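PDB 2PYJ: DNA polymerase, which replicates the DNA of Bacillus phage phi29 by protein-primed, highly processive strand-displacement synthesis, and in its natural form also has 3'-5' exonuclease activity. Local coordinates for residues 287-292 against 346-351; 491-496 against 541-546; 549-554 against 569-574. The protein carries 2 engineered substitutions. All blocks are in the same frame, centred on the assembly; numbering follows the deposited sequence.

How the contacts relate
Contacts 2 and 3 are neighbours, their centres 16 Å apart, and both reach the same DNA strand, chain B: R496 of contact 2 binds the phosphate of DC10, and T571 and T573 of contact 3 bind that of DA11. They touch directly, through N545 against F550 and through R496 against I574. One side of contact 2, strand 491-496, belongs to the sheet of the polymerisation centre, because it pairs with strand 241-250, which carries the metal ligands D249 and V250. Contact 1 stands apart, its centre 41 Å from that of contact 2 and 43 Å from that of contact 3; its nearest atom is about 14 Å from the nucleic acid.

Contact 1: residues 287-292 against 346-351; sequences HIRCEF and EYISGL. With EDO (1,2-ethanediol), chain V.
Segments 287-292 and 346-351, parts of strands 283-294 and 340-356, pair edge to edge in an antiparallel sheet of the polymerisation region, probably within the insertion known in protein-primed polymerases as TPR1; the directions of these two segments differ by 163°. The pairing is regular at R289 and E346, where R289 O accepts from E346 N at 2.7 Å and E346 O from R289 N at 3.0 Å. Further along lies a beta bulge: H287 faces two residues at once, its O taking the N-H of I348 and its N donating to S349 O at 2.8 Å, while I348 has a helical psi of -58°.

The bulge sends I348 to the same side as H287 and R289, and its CD1 is the shared point of contact. That methyl lies over the centre of the H287 imidazole, 3.5 Å from the ring centroid, as a CH-pi contact. It also meets one face of the R289 guanidinium, 3.4 Å from CZ. The bend of the R289 chain at chi3 leans the guanidinium toward the neighbouring strand, where it grips E346 side-on, NE to OE1 and NH2 to OE2. Both oxygens are approached from above the carboxylate plane, and the two planes are 62° apart. D325 on strand 324-329 is hydrogen-bonded to H287 NE2 and forms a salt bridge with R289 NH1, while W327 stacks on the H287 ring.

On the opposite face of the sheet I288 and Y347 run side by side, CG2 of I288 being 3.7 Å from CD2 of Y347. At the bulge itself a water bridges the side chains of H287 and S349: it sits in the plane of the imidazole, 2.8 Å from ND1 of H287, and donates to OG of S349 at 2.7 Å.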
loop_
_atom_site.group_PDB
_atom_site.type_symbol
_atom_site.label_atom_id
_atom_site.label_comp_id
_atom_site.label_asym_id
_atom_site.label_seq_id
_atom_site.Cartn_x
_atom_site.Cartn_y
_atom_site.Cartn_z
ATOM N N HIS G 287 20.329 9.065 -19.002
ATOM C CA HIS G 287 20.423 10.374 -18.358
ATOM C C HIS G 287 20.524 11.440 -19.444
ATOM O O HIS G 287 21.444 11.419 -20.264
ATOM C CB HIS G 287 21.636 10.444 -17.415
ATOM C CG HIS G 287 21.722 11.723 -16.627
ATOM N ND1 HIS G 287 22.909 12.209 -16.122
ATOM C CD2 HIS G 287 20.772 12.624 -16.283
ATOM C CE1 HIS G 287 22.684 13.347 -15.493
ATOM N NE2 HIS G 287 21.395 13.621 -15.576
ATOM N N ILE G 288 19.548 12.339 -19.468
ATOM C CA ILE G 288 19.545 13.480 -20.392
ATOM C C ILE G 288 19.320 14.799 -19.669
ATOM O O ILE G 288 18.777 14.834 -18.559
ATOM C CB ILE G 288 18.449 13.347 -21.499
ATOM C CG1 ILE G 288 17.034 13.472 -20.899
ATOM C CG2 ILE G 288 18.624 12.024 -22.283
ATOM C CD1 ILE G 288 15.943 13.611 -21.932
ATOM N N ARG G 289 19.777 15.877 -20.306
ATOM C CA ARG G 289 19.318 17.227 -20.022
ATOM C C ARG G 289 18.714 17.765 -21.318
ATOM O O ARG G 289 19.309 17.612 -22.385
ATOM C CB ARG G 289 20.463 18.113 -19.542
ATOM C CG ARG G 289 20.809 17.933 -18.056
ATOM C CD ARG G 289 21.908 18.901 -17.604
ATOM N NE ARG G 289 23.238 18.466 -18.039
ATOM C CZ ARG G 289 24.049 17.661 -17.343
ATOM N NH1 ARG G 289 23.689 17.185 -16.152
ATOM N NH2 ARG G 289 25.237 17.330 -17.844
ATOM N N CYS G 290 17.521 18.357 -21.227
ATOM C CA CYS G 290 16.837 18.893 -22.404
ATOM C C CYS G 290 15.854 20.003 -22.060
ATOM O O CYS G 290 15.617 20.320 -20.884
ATOM C CB CYS G 290 16.086 17.766 -23.147
ATOM S SG CYS G 290 14.606 17.140 -22.262
ATOM N N GLU G 291 15.310 20.612 -23.107
ATOM C CA GLU G 291 14.119 21.456 -23.008
ATOM C C GLU G 291 13.046 20.794 -23.851
ATOM O O GLU G 291 13.367 19.985 -24.715
ATOM C CB GLU G 291 14.423 22.864 -23.486
ATOM C CG GLU G 291 15.614 23.467 -22.762
ATOM C CD GLU G 291 15.860 24.895 -23.119
ATOM O OE1 GLU G 291 16.896 25.167 -23.745
ATOM O OE2 GLU G 291 15.026 25.746 -22.776
ATOM N N PHE G 292 11.778 21.099 -23.591
ATOM C CA PHE G 292 10.683 20.443 -24.316
ATOM C C PHE G 292 9.441 21.306 -24.445
ATOM O O PHE G 292 9.230 22.216 -23.664
ATOM C CB PHE G 292 10.320 19.084 -23.676
ATOM C CG PHE G 292 9.973 19.177 -22.202
ATOM C CD1 PHE G 292 8.683 19.534 -21.795
ATOM C CD2 PHE G 292 10.939 18.900 -21.224
ATOM C CE1 PHE G 292 8.365 19.621 -20.439
ATOM C CE2 PHE G 292 10.628 18.988 -19.882
ATOM C CZ PHE G 292 9.341 19.352 -19.487
ATOM N N GLU G 346 20.853 16.806 -24.496
ATOM C CA GLU G 346 22.178 16.397 -24.112
ATOM C C GLU G 346 22.073 14.982 -23.565
ATOM O O GLU G 346 21.512 14.775 -22.490
ATOM C CB GLU G 346 22.720 17.348 -23.045
ATOM C CG GLU G 346 24.176 17.124 -22.697
ATOM C CD GLU G 346 24.608 17.888 -21.473
ATOM O OE1 GLU G 346 23.875 18.807 -21.042
ATOM O OE2 GLU G 346 25.690 17.576 -20.945
ATOM N N TYR G 347 22.576 14.011 -24.332
ATOM C CA TYR G 347 22.663 12.617 -23.879
ATOM C C TYR G 347 23.940 12.463 -23.096
ATOM O O TYR G 347 25.034 12.583 -23.646
ATOM C CB TYR G 347 22.650 11.647 -25.062
ATOM C CG TYR G 347 21.356 11.666 -25.822
ATOM C CD1 TYR G 347 21.192 12.497 -26.931
ATOM C CD2 TYR G 347 20.283 10.883 -25.421
ATOM C CE1 TYR G 347 19.998 12.530 -27.626
ATOM C CE2 TYR G 347 19.083 10.908 -26.109
ATOM C CZ TYR G 347 18.946 11.732 -27.212
ATOM O OH TYR G 347 17.758 11.757 -27.911
ATOM N N ILE G 348 23.798 12.188 -21.811
ATOM C CA ILE G 348 24.920 12.239 -20.883
ATOM C C ILE G 348 25.549 10.853 -20.697
ATOM O O ILE G 348 26.736 10.664 -20.945
ATOM C CB ILE G 348 24.473 12.819 -19.527
ATOM C CG1 ILE G 348 23.883 14.222 -19.734
ATOM C CG2 ILE G 348 25.658 12.831 -18.527
ATOM C CD1 ILE G 348 23.025 14.710 -18.605
ATOM N N SER G 349 24.739 9.902 -20.256
ATOM C CA SER G 349 25.196 8.536 -19.992
ATOM C C SER G 349 24.001 7.713 -19.637
ATOM O O SER G 349 22.882 8.221 -19.601
ATOM C CB SER G 349 26.189 8.493 -18.825
ATOM O OG SER G 349 25.517 8.675 -17.581
ATOM N N GLY G 350 24.227 6.434 -19.363
ATOM C CA GLY G 350 23.163 5.589 -18.886
ATOM C C GLY G 350 23.568 4.174 -18.572
ATOM O O GLY G 350 24.756 3.866 -18.423
ATOM N N LEU G 351 22.553 3.322 -18.484
ATOM C CA LEU G 351 22.704 1.903 -18.176
ATOM C C LEU G 351 21.855 1.113 -19.142
ATOM O O LEU G 351 20.696 1.465 -19.373
ATOM C CB LEU G 351 22.226 1.609 -16.747
ATOM C CG LEU G 351 22.967 2.297 -15.607
ATOM C CD1 LEU G 351 22.179 2.172 -14.292
ATOM C CD2 LEU G 351 24.373 1.731 -15.464
HETATM C C1 EDO V . 17.993 7.401 -27.578
HETATM O O1 EDO V . 17.083 8.495 -27.764
HETATM C C2 EDO V . 17.809 6.779 -26.203
HETATM O O2 EDO V . 18.831 7.192 -25.277
HETATM O O HOH W 1 25.260 10.796 -15.907
#

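Contact 2: residues 491-496 against 541-546; sequences RAKYLR and VTFENF. With nucleotides of chain B.
R491 lays its guanidinium flat on the ring of F543, one of three kinds of interaction that fasten strand 491-496 of the palm sheet to the irregular segment 541-546, which leads into the thumb hairpin of strands 551-561 and 564-573. The stack is close to parallel, with planes 7° apart and centres 3.7 Å apart, and it counts as cation-pi because R491 CZ lies over the ring face. The aliphatic part of the same chain, extended from CG to NE, continues across the ring, so that R491 CD adds a CH-pi contact 3.8 Å from the F543 centroid. At the ring edge, CZ of F543 meets the backbone CA of A492 at 3.7 Å. A salt bridge to D503 on strand 499-506 holds R491 NE.

The polar part belongs to K493, whose chain departs anti to the backbone N (chi1 -171°) and then curls through three bent torsions. This brings NZ to F546 O at 2.8 Å, in the carbonyl plane and on a lone pair, with F543 O a weak second acceptor at 3.3 Å. The turn receiving it is braced internally: N545 N donates to T542 OG1 in an ST motif, and N545 OD1 accepts from T542 N.

Apolar contacts finish the strand's far end. L495 and F546 run alongside each other, heading opposite ways, with CG of L495 3.5 Å from CE2 of F546 and its CD1 over the ring face toward the rim.

Beyond the contact, R496 is shared between DNA, where both terminal nitrogens meet OP1 of DC10 in chain B, and the carboxylate of K575.

The contact thus joins the palm sheet to the base of the thumb: the lysine ties down two backbone carbonyls, that of F546 firmly and that of F543 weakly, while the stacked arginine holds the F543 ring flat.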
loop_
_atom_site.group_PDB
_atom_site.type_symbol
_atom_site.label_atom_id
_atom_site.label_comp_id
_atom_site.label_asym_id
_atom_site.label_seq_id
_atom_site.Cartn_x
_atom_site.Cartn_y
_atom_site.Cartn_z
ATOM N N ARG G 491 -23.695 11.603 -13.903
ATOM C CA ARG G 491 -22.956 12.862 -13.816
ATOM C C ARG G 491 -21.712 12.694 -12.943
ATOM O O ARG G 491 -21.607 11.732 -12.164
ATOM C CB ARG G 491 -23.839 14.017 -13.299
ATOM C CG ARG G 491 -24.509 13.779 -11.951
ATOM C CD ARG G 491 -25.092 15.072 -11.400
ATOM N NE ARG G 491 -25.648 14.886 -10.060
ATOM C CZ ARG G 491 -26.096 15.864 -9.275
ATOM N NH1 ARG G 491 -26.069 17.128 -9.682
ATOM N NH2 ARG G 491 -26.568 15.572 -8.074
ATOM N N ALA G 492 -20.769 13.618 -13.105
ATOM C CA ALA G 492 -19.502 13.592 -12.369
ATOM C C ALA G 492 -18.926 14.992 -12.224
ATOM O O ALA G 492 -19.367 15.932 -12.894
ATOM C CB ALA G 492 -18.495 12.680 -13.060
ATOM N N LYS G 493 -17.946 15.120 -11.329
ATOM C CA LYS G 493 -17.205 16.362 -11.150
ATOM C C LYS G 493 -15.795 16.034 -10.641
ATOM O O LYS G 493 -15.634 15.312 -9.658
ATOM C CB LYS G 493 -17.947 17.304 -10.192
ATOM C CG LYS G 493 -17.354 18.709 -10.104
ATOM C CD LYS G 493 -18.424 19.798 -9.873
ATOM C CE LYS G 493 -19.319 19.518 -8.659
ATOM N NZ LYS G 493 -18.525 19.187 -7.440
ATOM N N TYR G 494 -14.793 16.555 -11.342
ATOM C CA TYR G 494 -13.390 16.279 -11.063
ATOM C C TYR G 494 -12.724 17.586 -10.709
ATOM O O TYR G 494 -12.630 18.483 -11.548
ATOM C CB TYR G 494 -12.712 15.668 -12.296
ATOM C CG TYR G 494 -13.213 14.294 -12.666
ATOM C CD1 TYR G 494 -14.423 14.132 -13.349
ATOM C CD2 TYR G 494 -12.481 13.146 -12.336
ATOM C CE1 TYR G 494 -14.891 12.874 -13.688
ATOM C CE2 TYR G 494 -12.945 11.883 -12.673
ATOM C CZ TYR G 494 -14.155 11.758 -13.349
ATOM O OH TYR G 494 -14.624 10.522 -13.678
ATOM N N LEU G 495 -12.275 17.715 -9.450
ATOM C CA LEU G 495 -11.661 18.968 -8.987
ATOM C C LEU G 495 -10.156 19.029 -9.285
ATOM O O LEU G 495 -9.626 20.093 -9.629
ATOM C CB LEU G 495 -11.885 19.163 -7.478
ATOM C CG LEU G 495 -13.337 19.268 -6.985
ATOM C CD1 LEU G 495 -13.355 19.560 -5.471
ATOM C CD2 LEU G 495 -14.110 20.336 -7.755
ATOM N N ARG G 496 -9.490 17.891 -9.124
ATOM C CA ARG G 496 -8.015 17.775 -9.212
ATOM C C ARG G 496 -7.656 16.305 -9.127
ATOM O O ARG G 496 -8.537 15.455 -9.093
ATOM C CB ARG G 496 -7.342 18.555 -8.067
ATOM C CG ARG G 496 -7.682 18.004 -6.697
ATOM C CD ARG G 496 -7.116 18.829 -5.552
ATOM N NE ARG G 496 -7.414 18.166 -4.279
ATOM C CZ ARG G 496 -7.265 18.713 -3.074
ATOM N NH1 ARG G 496 -6.795 19.953 -2.941
ATOM N NH2 ARG G 496 -7.588 18.003 -1.991
ATOM N N VAL G 541 -20.395 14.880 1.974
ATOM C CA VAL G 541 -20.171 15.467 0.673
ATOM C C VAL G 541 -21.435 15.365 -0.148
ATOM O O VAL G 541 -22.156 14.369 -0.069
ATOM C CB VAL G 541 -18.964 14.794 -0.065
ATOM C CG1 VAL G 541 -18.821 15.336 -1.487
ATOM C CG2 VAL G 541 -17.655 15.013 0.730
ATOM N N THR G 542 -21.710 16.429 -0.900
ATOM C CA THR G 542 -22.753 16.442 -1.923
ATOM C C THR G 542 -22.166 17.057 -3.189
ATOM O O THR G 542 -21.079 17.646 -3.160
ATOM C CB THR G 542 -23.957 17.302 -1.510
ATOM O OG1 THR G 542 -23.548 18.675 -1.447
ATOM C CG2 THR G 542 -24.535 16.852 -0.153
ATOM N N PHE G 543 -22.903 16.948 -4.291
ATOM C CA PHE G 543 -22.508 17.583 -5.562
ATOM C C PHE G 543 -22.358 19.093 -5.398
ATOM O O PHE G 543 -21.450 19.710 -5.951
ATOM C CB PHE G 543 -23.524 17.246 -6.686
ATOM C CG PHE G 543 -22.971 16.327 -7.731
ATOM C CD1 PHE G 543 -23.026 14.950 -7.564
ATOM C CD2 PHE G 543 -22.360 16.842 -8.871
ATOM C CE1 PHE G 543 -22.486 14.090 -8.535
ATOM C CE2 PHE G 543 -21.824 15.995 -9.841
ATOM C CZ PHE G 543 -21.882 14.622 -9.667
ATOM N N GLU G 544 -23.249 19.660 -4.605
ATOM C CA GLU G 544 -23.271 21.087 -4.322
ATOM C C GLU G 544 -22.056 21.555 -3.497
ATOM O O GLU G 544 -21.445 22.575 -3.809
ATOM C CB GLU G 544 -24.575 21.445 -3.594
ATOM C CG GLU G 544 -25.840 21.394 -4.467
ATOM C CD GLU G 544 -26.277 19.973 -4.875
ATOM O OE1 GLU G 544 -26.688 19.801 -6.045
ATOM O OE2 GLU G 544 -26.225 19.045 -4.042
ATOM N N ASN G 545 -21.701 20.820 -2.448
ATOM C CA ASN G 545 -20.616 21.283 -1.548
ATOM C C ASN G 545 -19.191 20.810 -1.925
ATOM O O ASN G 545 -18.195 21.302 -1.372
ATOM C CB ASN G 545 -20.953 20.985 -0.068
ATOM C CG ASN G 545 -20.936 19.499 0.268
ATOM O OD1 ASN G 545 -20.344 18.688 -0.444
ATOM N ND2 ASN G 545 -21.600 19.136 1.364
ATOM N N PHE G 546 -19.100 19.866 -2.863
ATOM C CA PHE G 546 -17.801 19.292 -3.283
ATOM C C PHE G 546 -17.038 20.318 -4.123
ATOM O O PHE G 546 -17.226 20.443 -5.341
ATOM C CB PHE G 546 -18.015 17.974 -4.038
ATOM C CG PHE G 546 -16.737 17.236 -4.375
ATOM C CD1 PHE G 546 -15.951 16.673 -3.375
ATOM C CD2 PHE G 546 -16.336 17.082 -5.699
ATOM C CE1 PHE G 546 -14.764 15.968 -3.701
ATOM C CE2 PHE G 546 -15.166 16.394 -6.014
ATOM C CZ PHE G 546 -14.387 15.846 -5.020
ATOM P P DG B 9 -2.610 17.155 -5.226
ATOM O OP1 DG B 9 -3.746 17.838 -5.865
ATOM O OP2 DG B 9 -1.236 17.704 -5.268
ATOM O "O5'" DG B 9 -2.934 16.982 -3.655
ATOM C "C5'" DG B 9 -4.137 16.339 -3.237
ATOM C "C4'" DG B 9 -4.105 16.042 -1.745
ATOM O "O4'" DG B 9 -3.102 15.051 -1.420
ATOM C "C3'" DG B 9 -3.750 17.231 -0.830
ATOM O "O3'" DG B 9 -4.938 17.906 -0.502
ATOM C "C2'" DG B 9 -3.152 16.551 0.403
ATOM C "C1'" DG B 9 -2.954 15.099 -0.023
ATOM N N9 DG B 9 -1.632 14.639 0.353
ATOM C C8 DG B 9 -0.448 14.723 -0.335
ATOM N N7 DG B 9 0.570 14.213 0.330
ATOM C C5 DG B 9 0.006 13.770 1.518
ATOM C C6 DG B 9 0.581 13.132 2.645
ATOM O O6 DG B 9 1.763 12.815 2.825
ATOM N N1 DG B 9 -0.374 12.893 3.641
ATOM C C2 DG B 9 -1.713 13.207 3.556
ATOM N N2 DG B 9 -2.510 12.908 4.594
ATOM N N3 DG B 9 -2.243 13.795 2.515
ATOM C C4 DG B 9 -1.343 14.037 1.542
ATOM P P DC B 10 -4.925 19.324 0.195
ATOM O OP1 DC B 10 -6.210 19.929 -0.139
ATOM O OP2 DC B 10 -3.689 20.081 -0.090
ATOM O "O5'" DC B 10 -4.902 18.910 1.749
ATOM C "C5'" DC B 10 -6.001 18.186 2.304
ATOM C "C4'" DC B 10 -5.849 18.120 3.805
ATOM O "O4'" DC B 10 -4.728 17.245 4.075
ATOM C "C3'" DC B 10 -5.550 19.450 4.485
ATOM O "O3'" DC B 10 -6.355 19.524 5.665
ATOM C "C2'" DC B 10 -4.047 19.396 4.774
ATOM C "C1'" DC B 10 -3.806 17.900 4.937
ATOM N N1 DC B 10 -2.425 17.445 4.576
ATOM C C2 DC B 10 -1.666 16.666 5.481
ATOM O O2 DC B 10 -2.121 16.358 6.573
ATOM N N3 DC B 10 -0.429 16.275 5.114
ATOM C C4 DC B 10 0.083 16.608 3.924
ATOM N N4 DC B 10 1.313 16.205 3.632
ATOM C C5 DC B 10 -0.654 17.405 2.990
ATOM C C6 DC B 10 -1.888 17.782 3.357
#

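Contact 3: residues 549-554 against 569-574; sequences GFSRKM and DDTFTI. With EDO (1,2-ethanediol), chain C; nucleotides of chain B.
S551 OG donates to T573 OG1 at 2.7 Å, and T573 OG1 in turn donates a hydrogen bond to OP1 of DA11 in chain B, also at 2.7 Å. The same phosphate oxygen receives T571 OG1 at 2.7 Å, so two threonines of segment 569-574 grip one atom, with a serine of segment 549-554 as second shell to T573. T571 brings its hydroxyl there by holding OG1 between its backbone N and carbonyl carbon (chi1 54°), which leaves CG2 turned to the partner segment. An ethanediol, probably from the crystallisation liquor, accepts from S551 N at its O1, 2.9 Å away, and weakly from R552 NH1.

Backbone bonds come next. G549 N reaches I574 O and I574 N reaches F550 O, each at 2.8 Å. R552 and F572 form the hydrogen-bonded pair, R552 N to F572 O at 3.2 Å and the return bond a little shorter. S551 and T573 are the adjacent non-hydrogen-bonded pair, which puts their hydroxyls on one face.

These segments form the open end of the antiparallel hairpin of strands 551-561 and 564-573, remote from its turn, with the residues flanking it. The hairpin is an element of the thumb; residues 563-575 take part in binding DNA and the terminal protein. The regular pairing is interrupted at K553, the centre of an inverse gamma turn, where the first strand turns a corner.

CB of K553 rests on CG2 of T571, 3.8 Å away. R552, bent at chi2, puts NH1 over one face of the F550 ring, offset toward its rim; NH1 donates to S551 O and NE forms a salt bridge with E540. F550 CB touches I574 CD1, and I537 of helix 535-538 packs against F550, R552, M554 and F572. The ring of F572 obliquely meets C5' of DC10 in chain B.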
loop_
_atom_site.group_PDB
_atom_site.type_symbol
_atom_site.label_atom_id
_atom_site.label_comp_id
_atom_site.label_asym_id
_atom_site.label_seq_id
_atom_site.Cartn_x
_atom_site.Cartn_y
_atom_site.Cartn_z
ATOM N N GLY G 549 -12.279 24.584 -0.781
ATOM C CA GLY G 549 -12.755 25.336 0.386
ATOM C C GLY G 549 -13.641 24.514 1.321
ATOM O O GLY G 549 -13.888 24.915 2.443
ATOM N N PHE G 550 -14.106 23.363 0.853
ATOM C CA PHE G 550 -14.844 22.416 1.694
ATOM C C PHE G 550 -13.962 21.981 2.876
ATOM O O PHE G 550 -12.789 21.643 2.677
ATOM C CB PHE G 550 -15.254 21.196 0.844
ATOM C CG PHE G 550 -15.849 20.044 1.636
ATOM C CD1 PHE G 550 -17.223 19.811 1.627
ATOM C CD2 PHE G 550 -15.026 19.176 2.377
ATOM C CE1 PHE G 550 -17.769 18.731 2.321
ATOM C CE2 PHE G 550 -15.578 18.107 3.099
ATOM C CZ PHE G 550 -16.939 17.879 3.057
ATOM N N SER G 551 -14.526 21.989 4.097
ATOM C CA SER G 551 -13.766 21.598 5.318
ATOM C C SER G 551 -14.690 21.042 6.395
ATOM O O SER G 551 -15.767 21.567 6.615
ATOM C CB SER G 551 -12.980 22.778 5.897
ATOM O OG SER G 551 -12.108 22.356 6.950
ATOM N N ARG G 552 -14.254 19.959 7.043
ATOM C CA ARG G 552 -14.995 19.324 8.137
ATOM C C ARG G 552 -14.008 18.910 9.215
ATOM O O ARG G 552 -12.991 18.300 8.912
ATOM C CB ARG G 552 -15.765 18.082 7.653
ATOM C CG ARG G 552 -16.847 18.337 6.631
ATOM C CD ARG G 552 -17.979 19.103 7.246
ATOM N NE ARG G 552 -19.148 19.224 6.402
ATOM C CZ ARG G 552 -19.290 20.128 5.429
ATOM N NH1 ARG G 552 -18.297 20.952 5.113
ATOM N NH2 ARG G 552 -20.414 20.179 4.743
ATOM N N LYS G 553 -14.309 19.247 10.467
ATOM C CA LYS G 553 -13.490 18.807 11.618
ATOM C C LYS G 553 -13.994 17.455 12.143
ATOM O O LYS G 553 -14.540 17.350 13.237
ATOM C CB LYS G 553 -13.497 19.858 12.735
ATOM C CG LYS G 553 -12.442 19.634 13.808
ATOM C CD LYS G 553 -12.334 20.864 14.652
ATOM C CE LYS G 553 -11.528 20.653 15.890
ATOM N NZ LYS G 553 -11.637 21.892 16.718
ATOM N N MET G 554 -13.810 16.432 11.332
ATOM C CA MET G 554 -14.393 15.121 11.586
ATOM C C MET G 554 -13.458 14.006 11.134
ATOM O O MET G 554 -13.891 12.894 10.934
ATOM C CB MET G 554 -15.732 14.993 10.858
ATOM C CG MET G 554 -16.769 16.035 11.250
ATOM S SD MET G 554 -18.199 16.005 10.175
ATOM C CE MET G 554 -19.135 17.438 10.727
ATOM N N ASP G 569 -10.463 14.441 16.819
ATOM C CA ASP G 569 -10.916 14.947 15.503
ATOM C C ASP G 569 -10.081 16.117 14.997
ATOM O O ASP G 569 -9.866 17.106 15.690
ATOM C CB ASP G 569 -12.414 15.295 15.507
ATOM C CG ASP G 569 -13.303 14.058 15.343
ATOM O OD1 ASP G 569 -12.914 13.120 14.607
ATOM O OD2 ASP G 569 -14.387 14.028 15.947
ATOM N N ASP G 570 -9.609 15.950 13.774
ATOM C CA ASP G 570 -8.779 16.905 13.044
ATOM C C ASP G 570 -9.641 17.413 11.874
ATOM O O ASP G 570 -10.708 16.882 11.637
ATOM C CB ASP G 570 -7.554 16.129 12.512
ATOM C CG ASP G 570 -6.438 17.017 11.997
ATOM O OD1 ASP G 570 -6.447 18.235 12.235
ATOM O OD2 ASP G 570 -5.527 16.468 11.333
ATOM N N THR G 571 -9.171 18.427 11.147
ATOM C CA THR G 571 -9.842 18.863 9.925
ATOM C C THR G 571 -9.290 18.166 8.675
ATOM O O THR G 571 -8.152 17.698 8.661
ATOM C CB THR G 571 -9.729 20.402 9.705
ATOM O OG1 THR G 571 -8.347 20.795 9.738
ATOM C CG2 THR G 571 -10.527 21.173 10.756
ATOM N N PHE G 572 -10.139 18.080 7.651
ATOM C CA PHE G 572 -9.724 17.866 6.258
ATOM C C PHE G 572 -10.389 18.978 5.427
ATOM O O PHE G 572 -11.613 19.121 5.421
ATOM C CB PHE G 572 -10.165 16.518 5.706
ATOM C CG PHE G 572 -9.795 16.308 4.238
ATOM C CD1 PHE G 572 -8.594 15.700 3.895
ATOM C CD2 PHE G 572 -10.646 16.733 3.212
ATOM C CE1 PHE G 572 -8.243 15.498 2.554
ATOM C CE2 PHE G 572 -10.299 16.539 1.874
ATOM C CZ PHE G 572 -9.094 15.926 1.548
ATOM N N THR G 573 -9.560 19.728 4.729
ATOM C CA THR G 573 -9.974 20.853 3.935
ATOM C C THR G 573 -9.469 20.632 2.520
ATOM O O THR G 573 -8.285 20.353 2.315
ATOM C CB THR G 573 -9.337 22.149 4.491
ATOM O OG1 THR G 573 -9.665 22.291 5.880
ATOM C CG2 THR G 573 -9.807 23.389 3.718
ATOM N N ILE G 574 -10.357 20.764 1.541
ATOM C CA ILE G 574 -9.930 20.775 0.137
ATOM C C ILE G 574 -9.285 22.124 -0.137
ATOM O O ILE G 574 -9.967 23.125 -0.384
ATOM C CB ILE G 574 -11.079 20.519 -0.851
ATOM C CG1 ILE G 574 -11.784 19.190 -0.505
ATOM C CG2 ILE G 574 -10.515 20.482 -2.306
ATOM C CD1 ILE G 574 -13.003 18.844 -1.369
HETATM C C1 EDO C . -16.221 24.410 4.776
HETATM O O1 EDO C . -17.025 23.374 4.192
HETATM C C2 EDO C . -17.069 25.135 5.762
HETATM O O2 EDO C . -18.434 24.805 5.468
ATOM P P DA B 11 -6.415 20.823 6.531
ATOM O OP1 DA B 11 -7.734 20.912 7.135
ATOM O OP2 DA B 11 -5.909 21.972 5.748
ATOM O "O5'" DA B 11 -5.303 20.504 7.668
ATOM C "C5'" DA B 11 -5.457 19.445 8.604
ATOM C "C4'" DA B 11 -4.386 19.527 9.682
ATOM O "O4'" DA B 11 -3.205 18.878 9.149
ATOM C "C3'" DA B 11 -3.959 20.946 10.111
ATOM O "O3'" DA B 11 -3.724 21.022 11.509
ATOM C "C2'" DA B 11 -2.671 21.164 9.334
ATOM C "C1'" DA B 11 -2.110 19.740 9.336
ATOM N N9 DA B 11 -1.090 19.484 8.322
ATOM C C8 DA B 11 -1.046 19.917 7.026
ATOM N N7 DA B 11 0.026 19.536 6.379
ATOM C C5 DA B 11 0.730 18.780 7.313
ATOM C C6 DA B 11 1.959 18.085 7.256
ATOM N N6 DA B 11 2.743 18.018 6.159
ATOM N N1 DA B 11 2.360 17.454 8.380
ATOM C C2 DA B 11 1.599 17.505 9.479
ATOM N N3 DA B 11 0.430 18.124 9.649
ATOM C C4 DA B 11 0.052 18.743 8.516
ATOM P P DC B 10 -4.925 19.324 0.195
ATOM O OP1 DC B 10 -6.210 19.929 -0.139
ATOM O OP2 DC B 10 -3.689 20.081 -0.090
ATOM O "O5'" DC B 10 -4.902 18.910 1.749
ATOM C "C5'" DC B 10 -6.001 18.186 2.304
ATOM C "C4'" DC B 10 -5.849 18.120 3.805
ATOM O "O4'" DC B 10 -4.728 17.245 4.075
ATOM C "C3'" DC B 10 -5.550 19.450 4.485
ATOM O "O3'" DC B 10 -6.355 19.524 5.665
ATOM C "C2'" DC B 10 -4.047 19.396 4.774
ATOM C "C1'" DC B 10 -3.806 17.900 4.937
ATOM N N1 DC B 10 -2.425 17.445 4.576
ATOM C C2 DC B 10 -1.666 16.666 5.481
ATOM O O2 DC B 10 -2.121 16.358 6.573
ATOM N N3 DC B 10 -0.429 16.275 5.114
ATOM C C4 DC B 10 0.083 16.608 3.924
ATOM N N4 DC B 10 1.313 16.205 3.632
ATOM C C5 DC B 10 -0.654 17.405 2.990
ATOM C C6 DC B 10 -1.888 17.782 3.357
#